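Local coordinates for cysteine desulfurase (Thermococcus onnurineus, PDB 5B89), which probably uses pyridoxal 5'-phosphate to take sulfur from L-cysteine, handing it to a sulfur carrier and releasing L-alanine, at residues B[22-27]-B[313-318]; B[87-92]-B[295-300]; B[257-262]-B[275-280]; B[325-328]-B[333-336]; B[357-362]-B[408-413]. All blocks are in the same frame, centred on the assembly; numbering follows the deposited sequence.

Interaction 1: residues B[22-27]-B[313-318]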
# COMPACT_ATOMS: atom_id res chain seq x y z
N ARG B 22 -23.88 -16.37 18.68
CA ARG B 22 -23.36 -17.66 18.99
C ARG B 22 -21.94 -17.70 18.40
O ARG B 22 -21.77 -17.50 17.24
CB ARG B 22 -24.17 -18.76 18.33
CG ARG B 22 -25.57 -18.91 18.79
CD ARG B 22 -26.10 -20.28 18.43
NE ARG B 22 -25.96 -20.64 17.02
CZ ARG B 22 -26.46 -19.94 16.01
NH1 ARG B 22 -27.13 -18.82 16.26
NH2 ARG B 22 -26.31 -20.35 14.77
N ILE B 23 -20.94 -17.94 19.22
CA ILE B 23 -19.55 -18.04 18.76
C ILE B 23 -19.20 -19.50 18.86
O ILE B 23 -19.40 -20.09 19.87
CB ILE B 23 -18.63 -17.33 19.77
CG1 ILE B 23 -18.92 -15.86 19.80
CG2 ILE B 23 -17.16 -17.63 19.52
CD1 ILE B 23 -18.90 -15.22 18.47
N PRO B 24 -18.63 -20.18 17.80
CA PRO B 24 -18.27 -19.45 16.58
C PRO B 24 -19.26 -19.41 15.40
O PRO B 24 -19.02 -18.79 14.38
CB PRO B 24 -17.05 -20.24 16.13
CG PRO B 24 -17.36 -21.63 16.43
CD PRO B 24 -18.10 -21.63 17.68
N GLU B 25 -20.35 -20.11 15.55
CA GLU B 25 -21.32 -20.26 14.49
C GLU B 25 -21.77 -19.05 13.75
O GLU B 25 -21.83 -19.09 12.57
CB GLU B 25 -22.55 -21.02 15.01
CG GLU B 25 -22.19 -22.43 15.45
CD GLU B 25 -21.86 -22.56 16.94
OE1 GLU B 25 -21.84 -23.72 17.41
OE2 GLU B 25 -21.64 -21.59 17.60
N ASP B 26 -22.10 -17.99 14.44
CA ASP B 26 -22.64 -16.79 13.78
C ASP B 26 -21.53 -15.98 13.05
O ASP B 26 -21.87 -15.14 12.19
CB ASP B 26 -23.35 -15.86 14.75
CG ASP B 26 -24.72 -16.41 15.14
OD1 ASP B 26 -25.21 -17.30 14.39
OD2 ASP B 26 -25.29 -16.01 16.17
N VAL B 27 -20.28 -16.26 13.32
CA VAL B 27 -19.17 -15.69 12.54
C VAL B 27 -18.96 -16.52 11.27
O VAL B 27 -18.77 -16.00 10.14
CB VAL B 27 -17.92 -15.57 13.39
CG1 VAL B 27 -16.82 -14.83 12.57
CG2 VAL B 27 -18.24 -14.72 14.60
N GLU B 313 -10.93 -13.34 22.43
CA GLU B 313 -9.82 -13.86 23.30
C GLU B 313 -10.22 -15.18 24.00
O GLU B 313 -9.47 -16.14 24.02
CB GLU B 313 -9.43 -12.85 24.38
CG GLU B 313 -8.98 -11.51 23.87
CD GLU B 313 -8.65 -10.48 24.95
OE1 GLU B 313 -7.95 -10.95 25.85
OE2 GLU B 313 -9.00 -9.24 24.82
N ARG B 314 -11.46 -15.20 24.47
CA ARG B 314 -11.99 -16.41 25.16
C ARG B 314 -12.09 -17.62 24.25
O ARG B 314 -11.67 -18.75 24.61
CB ARG B 314 -13.30 -16.11 25.82
CG ARG B 314 -12.96 -15.21 27.03
CD ARG B 314 -14.11 -15.00 28.02
NE ARG B 314 -15.24 -14.17 27.52
CZ ARG B 314 -15.25 -12.85 27.47
NH1 ARG B 314 -14.22 -12.11 27.96
NH2 ARG B 314 -16.34 -12.25 26.98
N GLN B 315 -12.60 -17.41 23.01
CA GLN B 315 -12.69 -18.49 22.11
C GLN B 315 -11.35 -19.04 21.76
O GLN B 315 -11.08 -20.20 21.67
CB GLN B 315 -13.50 -18.08 20.85
CG GLN B 315 -13.57 -19.12 19.77
CD GLN B 315 -14.44 -20.35 20.07
OE1 GLN B 315 -14.99 -20.45 21.20
NE2 GLN B 315 -14.47 -21.26 19.19
N GLU B 316 -10.40 -18.13 21.44
CA GLU B 316 -9.05 -18.53 21.11
C GLU B 316 -8.36 -19.32 22.23
O GLU B 316 -7.67 -20.29 21.90
CB GLU B 316 -8.21 -17.30 20.63
CG GLU B 316 -8.69 -16.78 19.24
CD GLU B 316 -7.82 -15.69 18.70
OE1 GLU B 316 -8.26 -14.91 17.88
OE2 GLU B 316 -6.66 -15.64 19.02
N HIS B 317 -8.58 -18.90 23.46
CA HIS B 317 -7.98 -19.60 24.56
C HIS B 317 -8.50 -21.05 24.62
O HIS B 317 -7.77 -21.91 24.85
CB HIS B 317 -8.31 -18.88 25.84
CG HIS B 317 -7.92 -19.65 27.03
ND1 HIS B 317 -8.83 -20.27 27.85
CD2 HIS B 317 -6.71 -20.02 27.46
CE1 HIS B 317 -8.18 -20.95 28.76
NE2 HIS B 317 -6.90 -20.82 28.55
N LYS B 318 -9.78 -21.24 24.40
CA LYS B 318 -10.35 -22.59 24.42
C LYS B 318 -9.69 -23.44 23.36
O LYS B 318 -9.41 -24.57 23.57
CB LYS B 318 -11.87 -22.59 24.19
CG LYS B 318 -12.73 -21.98 25.27
CD LYS B 318 -14.19 -22.03 24.91
CE LYS B 318 -15.02 -21.15 25.79
NZ LYS B 318 -16.46 -21.04 25.42

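Interaction 2: residues B[87-92]-B[295-300]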
# COMPACT_ATOMS: atom_id res chain seq x y z
N LYS B 87 -11.24 7.61 11.64
CA LYS B 87 -11.80 7.73 13.02
C LYS B 87 -12.06 6.41 13.61
O LYS B 87 -11.86 6.22 14.85
CB LYS B 87 -13.07 8.64 12.97
CG LYS B 87 -13.56 8.98 14.39
CD LYS B 87 -12.64 9.89 15.15
CE LYS B 87 -13.32 10.24 16.45
NZ LYS B 87 -12.34 10.99 17.24
N ILE B 88 -12.63 5.45 12.90
CA ILE B 88 -12.91 4.13 13.43
C ILE B 88 -11.58 3.47 13.89
O ILE B 88 -11.55 2.80 14.92
CB ILE B 88 -13.72 3.27 12.40
CG1 ILE B 88 -15.15 3.80 12.33
CG2 ILE B 88 -13.67 1.81 12.69
CD1 ILE B 88 -15.90 3.31 11.08
N VAL B 89 -10.51 3.57 13.09
CA VAL B 89 -9.23 2.96 13.46
C VAL B 89 -8.71 3.67 14.72
O VAL B 89 -8.21 3.01 15.64
CB VAL B 89 -8.24 3.14 12.29
CG1 VAL B 89 -6.85 2.71 12.76
CG2 VAL B 89 -8.68 2.29 11.13
N ALA B 90 -8.77 4.97 14.75
CA ALA B 90 -8.31 5.75 15.94
C ALA B 90 -9.05 5.27 17.17
O ALA B 90 -8.39 4.95 18.20
CB ALA B 90 -8.52 7.21 15.71
N ASP B 91 -10.35 5.21 17.12
CA ASP B 91 -11.08 4.78 18.28
C ASP B 91 -10.76 3.35 18.70
O ASP B 91 -10.76 3.08 19.85
CB ASP B 91 -12.59 4.97 18.14
CG ASP B 91 -13.01 6.41 18.07
OD1 ASP B 91 -12.32 7.27 18.50
OD2 ASP B 91 -14.10 6.63 17.59
N PHE B 92 -10.50 2.47 17.76
CA PHE B 92 -10.21 1.09 18.06
C PHE B 92 -8.97 0.93 18.96
O PHE B 92 -8.96 0.09 19.75
CB PHE B 92 -10.04 0.34 16.72
CG PHE B 92 -9.80 -1.15 16.82
CD1 PHE B 92 -10.73 -1.96 17.37
CD2 PHE B 92 -8.70 -1.69 16.27
CE1 PHE B 92 -10.52 -3.32 17.42
CE2 PHE B 92 -8.50 -3.04 16.30
CZ PHE B 92 -9.41 -3.84 16.88
N ILE B 295 -11.55 1.65 3.94
CA ILE B 295 -12.97 1.38 4.13
C ILE B 295 -13.19 -0.04 4.54
O ILE B 295 -14.00 -0.35 5.43
CB ILE B 295 -13.74 1.80 2.85
CG1 ILE B 295 -13.72 3.31 2.71
CG2 ILE B 295 -15.20 1.23 2.84
CD1 ILE B 295 -14.10 3.87 1.30
N GLY B 296 -12.48 -0.96 3.90
CA GLY B 296 -12.56 -2.35 4.31
C GLY B 296 -12.07 -2.65 5.73
O GLY B 296 -12.70 -3.46 6.44
N LEU B 297 -10.99 -1.97 6.03
CA LEU B 297 -10.45 -2.14 7.41
C LEU B 297 -11.45 -1.61 8.42
O LEU B 297 -11.64 -2.29 9.44
CB LEU B 297 -9.10 -1.47 7.53
CG LEU B 297 -8.47 -1.44 8.96
CD1 LEU B 297 -8.39 -2.81 9.51
CD2 LEU B 297 -7.15 -0.74 8.94
N ALA B 298 -12.05 -0.47 8.19
CA ALA B 298 -13.08 0.07 9.13
C ALA B 298 -14.22 -0.88 9.22
O ALA B 298 -14.72 -1.15 10.35
CB ALA B 298 -13.50 1.45 8.68
N ALA B 299 -14.62 -1.56 8.17
CA ALA B 299 -15.64 -2.56 8.24
C ALA B 299 -15.23 -3.74 8.99
O ALA B 299 -16.04 -4.27 9.76
CB ALA B 299 -16.10 -2.96 6.78
N GLY B 300 -13.99 -4.20 8.90
CA GLY B 300 -13.47 -5.32 9.72
C GLY B 300 -13.45 -4.92 11.16
O GLY B 300 -13.93 -5.77 11.97

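Interaction 3: residues B[257-262]-B[275-280]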
# COMPACT_ATOMS: atom_id res chain seq x y z
N PHE B 257 9.24 13.76 13.92
CA PHE B 257 9.22 12.67 12.95
C PHE B 257 9.28 13.18 11.54
O PHE B 257 8.32 13.88 11.14
CB PHE B 257 7.94 11.89 13.19
CG PHE B 257 7.80 10.63 12.33
CD1 PHE B 257 8.59 9.52 12.59
CD2 PHE B 257 6.89 10.55 11.34
CE1 PHE B 257 8.49 8.41 11.80
CE2 PHE B 257 6.77 9.40 10.56
CZ PHE B 257 7.60 8.36 10.79
N GLU B 258 10.28 12.84 10.75
CA GLU B 258 10.40 13.31 9.39
C GLU B 258 9.65 12.43 8.44
O GLU B 258 9.83 11.25 8.47
CB GLU B 258 11.82 13.33 9.00
CG GLU B 258 12.04 13.95 7.68
CD GLU B 258 13.41 13.66 7.12
OE1 GLU B 258 13.42 13.65 5.88
OE2 GLU B 258 14.41 13.44 7.88
N PRO B 259 8.67 12.94 7.70
CA PRO B 259 7.93 12.05 6.79
C PRO B 259 8.81 11.38 5.80
O PRO B 259 9.43 12.08 4.96
CB PRO B 259 6.93 12.95 6.14
CG PRO B 259 7.32 14.32 6.44
CD PRO B 259 8.17 14.35 7.65
N PRO B 260 8.89 10.02 5.73
CA PRO B 260 9.81 9.44 4.76
C PRO B 260 9.33 9.52 3.35
O PRO B 260 10.11 9.49 2.43
CB PRO B 260 9.83 7.94 5.21
CG PRO B 260 9.55 8.07 6.68
CD PRO B 260 8.45 9.07 6.79
N LEU B 261 8.00 9.52 3.17
CA LEU B 261 7.36 9.54 1.85
C LEU B 261 6.62 10.85 1.69
O LEU B 261 5.69 11.20 2.48
CB LEU B 261 6.39 8.38 1.64
CG LEU B 261 6.95 6.99 1.94
CD1 LEU B 261 5.87 5.95 1.86
CD2 LEU B 261 8.12 6.63 1.09
N ILE B 262 6.98 11.65 0.66
CA ILE B 262 6.43 12.98 0.43
C ILE B 262 5.98 13.19 -0.98
O ILE B 262 6.48 12.53 -1.90
CB ILE B 262 7.41 14.10 0.85
CG1 ILE B 262 8.69 14.03 0.05
CG2 ILE B 262 7.60 14.06 2.39
CD1 ILE B 262 9.60 15.26 0.34
N TYR B 275 9.41 23.34 -1.03
CA TYR B 275 8.05 23.00 -0.58
C TYR B 275 7.87 23.22 0.90
O TYR B 275 8.82 23.27 1.65
CB TYR B 275 7.76 21.47 -0.91
CG TYR B 275 8.78 20.52 -0.21
CD1 TYR B 275 10.02 20.13 -0.79
CD2 TYR B 275 8.46 19.92 1.05
CE1 TYR B 275 10.88 19.27 -0.11
CE2 TYR B 275 9.33 19.08 1.70
CZ TYR B 275 10.49 18.73 1.11
OH TYR B 275 11.36 17.92 1.77
N LYS B 276 6.63 23.33 1.30
CA LYS B 276 6.18 23.35 2.74
C LYS B 276 5.14 22.21 2.88
O LYS B 276 4.19 22.09 2.10
CB LYS B 276 5.53 24.67 3.08
CG LYS B 276 6.48 25.85 2.98
CD LYS B 276 5.61 27.05 3.28
CE LYS B 276 6.53 28.27 3.43
NZ LYS B 276 7.17 28.56 2.15
N LEU B 277 5.31 21.44 3.97
CA LEU B 277 4.34 20.32 4.21
C LEU B 277 3.14 20.73 4.99
O LEU B 277 3.24 21.75 5.72
CB LEU B 277 5.08 19.22 4.90
CG LEU B 277 6.22 18.62 4.05
CD1 LEU B 277 6.91 17.53 4.82
CD2 LEU B 277 5.76 18.09 2.68
N THR B 278 2.02 20.05 4.81
CA THR B 278 0.80 20.21 5.59
C THR B 278 0.87 19.50 6.96
O THR B 278 1.94 19.04 7.36
CB THR B 278 -0.42 19.74 4.82
OG1 THR B 278 -1.57 20.39 5.39
CG2 THR B 278 -0.54 18.29 4.66
N GLU B 279 -0.19 19.63 7.66
CA GLU B 279 -0.29 19.06 9.02
C GLU B 279 -0.61 17.56 8.99
O GLU B 279 -1.21 17.03 8.02
CB GLU B 279 -1.34 19.80 9.84
CG GLU B 279 -1.14 21.33 10.00
CD GLU B 279 0.25 21.74 10.50
OE1 GLU B 279 0.59 21.46 11.68
OE2 GLU B 279 1.04 22.32 9.69
N PRO B 280 -0.36 16.84 10.08
CA PRO B 280 -0.84 15.43 10.22
C PRO B 280 -2.31 15.32 10.19
O PRO B 280 -3.05 16.23 10.64
CB PRO B 280 -0.28 15.06 11.60
CG PRO B 280 0.89 15.93 11.79
CD PRO B 280 0.44 17.21 11.28

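Interaction 4: residues B[325-328]-B[333-336]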
# COMPACT_ATOMS: atom_id res chain seq x y z
N GLU B 325 -3.16 -29.50 24.97
CA GLU B 325 -3.49 -30.73 25.77
C GLU B 325 -3.47 -31.93 24.85
O GLU B 325 -2.89 -33.00 25.16
CB GLU B 325 -4.77 -30.57 26.47
CG GLU B 325 -4.64 -29.68 27.68
CD GLU B 325 -5.97 -29.18 28.26
OE1 GLU B 325 -7.11 -29.61 27.84
OE2 GLU B 325 -6.01 -28.37 29.26
N GLY B 326 -4.10 -31.78 23.68
CA GLY B 326 -4.12 -32.92 22.75
C GLY B 326 -2.75 -33.28 22.19
O GLY B 326 -2.40 -34.47 21.96
N LEU B 327 -1.89 -32.31 21.96
CA LEU B 327 -0.58 -32.56 21.52
C LEU B 327 0.24 -33.24 22.60
O LEU B 327 1.11 -34.10 22.28
CB LEU B 327 0.09 -31.24 20.98
CG LEU B 327 -0.54 -30.69 19.69
CD1 LEU B 327 0.24 -29.42 19.32
CD2 LEU B 327 -0.50 -31.66 18.56
N ASP B 328 0.02 -32.82 23.82
CA ASP B 328 0.72 -33.47 24.94
C ASP B 328 0.31 -34.94 24.97
O ASP B 328 1.20 -35.80 25.23
CB ASP B 328 0.39 -32.83 26.25
CG ASP B 328 1.07 -31.50 26.46
OD1 ASP B 328 2.11 -31.25 25.86
OD2 ASP B 328 0.66 -30.86 27.43
N PRO B 333 5.85 -32.37 20.58
CA PRO B 333 6.31 -31.14 21.25
C PRO B 333 5.76 -29.81 20.70
O PRO B 333 5.69 -29.68 19.53
CB PRO B 333 7.81 -31.19 21.07
CG PRO B 333 7.99 -31.84 19.80
CD PRO B 333 7.05 -32.98 19.87
N TRP B 334 5.40 -28.90 21.58
CA TRP B 334 4.91 -27.60 21.18
C TRP B 334 5.69 -26.52 21.90
O TRP B 334 6.24 -26.74 22.95
CB TRP B 334 3.39 -27.47 21.33
CG TRP B 334 2.84 -27.72 22.65
CD1 TRP B 334 2.43 -28.91 23.15
CD2 TRP B 334 2.61 -26.78 23.69
NE1 TRP B 334 1.98 -28.77 24.38
CE2 TRP B 334 2.08 -27.46 24.76
CE3 TRP B 334 2.79 -25.41 23.80
CZ2 TRP B 334 1.72 -26.85 25.90
CZ3 TRP B 334 2.45 -24.82 24.95
CH2 TRP B 334 1.92 -25.52 25.98
N TYR B 335 5.72 -25.35 21.28
CA TYR B 335 6.52 -24.24 21.71
C TYR B 335 5.74 -23.09 22.30
O TYR B 335 4.57 -23.03 22.21
CB TYR B 335 7.42 -23.79 20.56
CG TYR B 335 8.17 -24.92 19.87
CD1 TYR B 335 9.33 -25.39 20.38
CD2 TYR B 335 7.70 -25.50 18.72
CE1 TYR B 335 10.01 -26.44 19.78
CE2 TYR B 335 8.35 -26.55 18.13
CZ TYR B 335 9.51 -27.00 18.66
OH TYR B 335 10.18 -28.02 18.08
N GLY B 336 6.47 -22.23 22.95
CA GLY B 336 5.84 -21.11 23.60
C GLY B 336 5.47 -21.35 25.04
O GLY B 336 5.70 -22.35 25.61

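Interaction 5: residues B[357-362]-B[408-413]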
# COMPACT_ATOMS: atom_id res chain seq x y z
N HIS B 357 7.41 -29.01 6.70
CA HIS B 357 6.70 -28.90 5.43
C HIS B 357 5.97 -30.20 5.14
O HIS B 357 4.89 -30.17 4.56
CB HIS B 357 7.58 -28.55 4.24
CG HIS B 357 8.19 -27.17 4.31
ND1 HIS B 357 7.57 -26.09 4.92
CD2 HIS B 357 9.35 -26.69 3.78
CE1 HIS B 357 8.34 -25.02 4.82
NE2 HIS B 357 9.42 -25.35 4.11
N ASP B 358 6.55 -31.32 5.58
CA ASP B 358 5.89 -32.60 5.25
C ASP B 358 4.65 -32.78 6.14
O ASP B 358 3.60 -33.25 5.70
CB ASP B 358 6.89 -33.72 5.52
CG ASP B 358 7.94 -33.82 4.48
OD1 ASP B 358 7.69 -33.54 3.29
OD2 ASP B 358 9.07 -34.17 4.86
N VAL B 359 4.72 -32.38 7.42
CA VAL B 359 3.55 -32.32 8.27
C VAL B 359 2.43 -31.46 7.70
O VAL B 359 1.22 -31.80 7.71
CB VAL B 359 3.91 -31.89 9.72
CG1 VAL B 359 2.68 -31.83 10.56
CG2 VAL B 359 5.01 -32.80 10.28
N ALA B 360 2.83 -30.26 7.24
CA ALA B 360 1.90 -29.37 6.67
C ALA B 360 1.19 -29.90 5.43
O ALA B 360 -0.00 -29.62 5.21
CB ALA B 360 2.55 -28.00 6.37
N ALA B 361 1.93 -30.64 4.62
CA ALA B 361 1.37 -31.27 3.42
C ALA B 361 0.37 -32.37 3.77
O ALA B 361 -0.68 -32.40 3.17
CB ALA B 361 2.47 -31.84 2.57
N ILE B 362 0.67 -33.16 4.83
CA ILE B 362 -0.31 -34.16 5.28
C ILE B 362 -1.60 -33.53 5.78
O ILE B 362 -2.73 -33.91 5.48
CB ILE B 362 0.30 -35.12 6.27
CG1 ILE B 362 1.34 -35.99 5.61
CG2 ILE B 362 -0.77 -36.00 6.94
CD1 ILE B 362 2.30 -36.53 6.59
N GLY B 408 -7.30 -35.61 15.58
CA GLY B 408 -7.49 -36.93 14.97
C GLY B 408 -6.59 -37.20 13.81
O GLY B 408 -5.99 -38.27 13.68
N VAL B 409 -6.35 -36.16 12.96
CA VAL B 409 -5.40 -36.31 11.93
C VAL B 409 -3.93 -36.39 12.39
O VAL B 409 -3.17 -37.19 11.93
CB VAL B 409 -5.53 -35.17 10.82
CG1 VAL B 409 -4.45 -35.22 9.76
CG2 VAL B 409 -6.90 -35.15 10.29
N MET B 410 -3.57 -35.61 13.42
CA MET B 410 -2.28 -35.69 14.03
C MET B 410 -2.01 -37.09 14.66
O MET B 410 -0.90 -37.58 14.58
CB MET B 410 -2.06 -34.62 15.09
CG MET B 410 -1.88 -33.21 14.52
SD MET B 410 -0.55 -33.02 13.38
CE MET B 410 0.87 -33.49 14.33
N GLU B 411 -3.08 -37.64 15.21
CA GLU B 411 -2.97 -38.98 15.85
C GLU B 411 -2.64 -40.05 14.79
O GLU B 411 -1.73 -40.80 14.97
CB GLU B 411 -4.24 -39.24 16.61
CG GLU B 411 -4.25 -40.60 17.33
CD GLU B 411 -5.50 -40.84 18.14
OE1 GLU B 411 -6.12 -39.87 18.70
OE2 GLU B 411 -5.88 -42.06 18.22
N GLU B 412 -3.36 -39.99 13.66
CA GLU B 412 -3.11 -40.89 12.58
C GLU B 412 -1.70 -40.69 12.02
O GLU B 412 -0.95 -41.69 11.85
CB GLU B 412 -4.21 -40.68 11.56
CG GLU B 412 -4.22 -41.39 10.20
CD GLU B 412 -5.57 -41.14 9.44
OE1 GLU B 412 -6.27 -40.13 9.76
OE2 GLU B 412 -5.93 -41.94 8.54
N LEU B 413 -1.23 -39.44 11.88
CA LEU B 413 0.08 -39.20 11.43
C LEU B 413 1.12 -39.79 12.32
O LEU B 413 2.03 -40.38 11.84
CB LEU B 413 0.29 -37.68 11.28
CG LEU B 413 1.56 -37.12 10.72
CD1 LEU B 413 1.26 -35.66 10.43
CD2 LEU B 413 2.71 -37.17 11.65

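Interaction 1: residues B[22-27]-B[313-318]
Ile23 and Gln315 bring the backbones nearest to each other, CA to CA 7.6 Å, where the turn leading into the short helix 25-28 lies against helix 309-329. The contact ties the N-terminal arm of this class-V aminotransferase fold to a long helix from late in the chain. Gln315 carries it on the helix side. Its CG lies anti to the backbone N (chi1 176°) and the chain then bends at CB-CG, giving a hook in which the Ile23 methyl sits: Ile23 CG2 is 3.9 Å from Gln315 CD and about as far from its CB, CG and OE1. The two side chains run alongside one another in opposite senses, and the isoleucine goes on to touch Ile307 and Val396. Beyond the hook, the amide end lies across the Pro24 ring, with Gln315 NE2 3.9 Å from Pro24 CD and 4.1 Å from Pro24 CB. This is van der Waals contact; NE2 donates a hydrogen bond to the backbone O of Asn398, which orients the buried amide. Cutting Gln315 back to an alanine is likely to leave Asn398 O without this donor and to open a gap beside Ile23 CG2 and the proline ring. The turn itself is shaped by a cis peptide bond before Pro24 and held by Asp26, whose OD1 forms a salt bridge with Arg22 NH1 at 3.1 Å while OD2, approached from above the carboxylate plane, accepts an almost straight bond (179°) from Arg22 N at 2.9 Å.

Interaction 2: residues B[87-92]-B[295-300]
Ile88 and Ala298 meet where helices 73-93 and 291-307 come close, their CA atoms only 5.9 Å apart. The Ala298 methyl faces two branches of the isoleucine: Ala298 CB is 3.9 Å from Ile88 CD1 and 4.0 Å from Ile88 CG2. That second branch, anti to the backbone N, also comes over the alanine backbone, with Ile88 CG2 3.9 Å from Ala298 O. The small alanine side chain is consistent with so close an approach. Alongside, Val89 and Leu297 run roughly perpendicular to each other and touch through one methyl each, Val89 CG2 to Leu297 CD2 at 4.0 Å. All four side chains are buried, and they meet through carbon atoms alone. In the next shell, Ile88 continues along the partner helix to Ile301 and Arg302, Val89 leans on Ile100 and Phe102 of strand 100-103, and Leu297 rests on Pro238 and Ile244. The Leu297 side chain lies about 8 Å from those of Ser233 and His235, which bind pyridoxal 5'-phosphate, and about 11 Å from a bound cofactor. The helices lie beside the mixed seven-stranded sheet; such a sheet flanked by helices is characteristic of the large, cofactor-binding domain of fold-type I pyridoxal-phosphate enzymes.

Interaction 3: residues B[257-262]-B[275-280]
Ile262 and Tyr275 cross at about a right angle, with the isoleucine's far methyl at the phenol end of the ring: Ile262 CD1 stands 3.5 Å from Tyr275 OH, 3.7 Å from Tyr275 CZ and 4.1 Å from Tyr275 CE2. It approaches the ring obliquely. Both residues hold their gamma carbon, CG1 in Ile262 (chi1 62°) and CG in Tyr275 (chi1 60°), between the backbone N and the carbonyl carbon, which turns Ile262 CD1 and the phenol end of Tyr275 toward each other. Next to this pair, Pro259 turns CG of its ring to a leucine methyl, Pro259 CG to Leu277 CD1 at 3.6 Å. The same leucine methyl also approaches Ile262 CG2 at 4.3 Å, which joins the two pairs. Tyr275 and Leu277, two residues apart on strand 274-277, share one side of the strand, and Leu277 CG lies in the plane of the tyrosine ring at its edge. That strand is an arm of the beta hairpin completed by strand 267-271, and residues 257-262 form the loop that leads to it. The second subunit backs the contact: its Leu139 packs on Ile262, its Gln142 on Tyr275, and its Asn111 donates a hydrogen bond to Ile262 O. Between the two segments the contacts are van der Waals, even the tyrosine hydroxyl being met by a methyl, so this part of the fit probably depends on complementary shape.

Interaction 4: residues B[325-328]-B[333-336]
Trp334 carries CG between its backbone N and carbonyl carbon (chi1 57°), while Asp328 has its CG anti to the carbonyl carbon, and these turns bring the indole N-H to the aspartate. The hydrogen bond from Trp334 NE1 to Asp328 OD1 is 2.9 Å long but bent, 143° at the hydrogen. The donor comes from well above the carboxylate plane (59° out of it), whereas the acceptor sits at the ring edge, somewhat tilted from the indole plane. Asp328 OD2 stays at 3.9 Å from Trp334 NE1, so a single oxygen does the gripping. One residue earlier on the helix, Leu327 CB lies 4.0 Å from Trp334 CD1 and adds an apolar contact beside the polar one. Leu327 also reaches Val347 and Phe349 of strand 346-349, and Phe349 touches the tryptophan as well. Arg338 makes a cation-pi contact with the indole and bonds through NH1 to Trp334 O. A phenylalanine in place of Trp334 would probably leave OD1 of the exposed Asp328 without its indole mate and free the carboxylate to turn. The contact folds the chain back on itself just after helix 309-329, pinning the helix-to-strand connection that leads through strand 346-349 into the four-stranded sheet of the smaller, C-terminal domain of the fold.

Interaction 5: residues B[357-362]-B[408-413]
Val359 and Ile362 meet Leu413 where two helices of the smaller, C-terminal domain, 356-365 and 400-415, pack at a steep angle. The axes of the short segments pass 11.3 Å apart with their directions 124° from each other, and the gap is bridged by the outer ends of side chains. Leu413 is the central one: with CG anti to its backbone N (chi1 -176°) it sends CD1 toward the other helix. That methyl lies 4.1 Å from Val359 CG1 and equally 4.1 Å from Ile362 CG2 and from Ile362 CD1. The valine stands roughly square to the leucine, while the isoleucine lies askew to it, two of its methyls facing the one. These helices accompany the small sheet that includes strands 346-349, 368-373 and 389-393, and Ala360 and Val409 reach strand 368-373 at Val370 and Ile368. Met410, one turn before Leu413, comes in more loosely: its chain is bent at chi2 and chi3, bringing SD round toward the other helix, and Met410 SD approaches Val359 CG1 at 4.4 Å. The same methionine packs on Leu363 of helix 356-365 and on Leu330 and Val351 of nearby loops, and Leu413 on Leu354. Elsewhere on helix 356-365, His357, Ala360 and Ala361 pack against Val71 of the second subunit.

From the N terminus, interaction 1 closes the longest loop, bringing the arm at 22-27 to helix 309-329. Interaction 2 is nested inside it, joining helices 73-93 and 291-307, and interaction 3 is nested inside interaction 2, closing the short loop around the hairpin 267-277 at the subunit boundary. Interactions 4 and 5 then follow in series, and none of the five cross. Interaction 4 uses the later part of the helix used by interaction 1 and leads into the C-terminal domain, where interaction 5 pairs two helices; the centres of interactions 4 and 5 are about 15 Å apart. Interactions 3 and 5, about 51 Å apart between centres, both touch the second subunit.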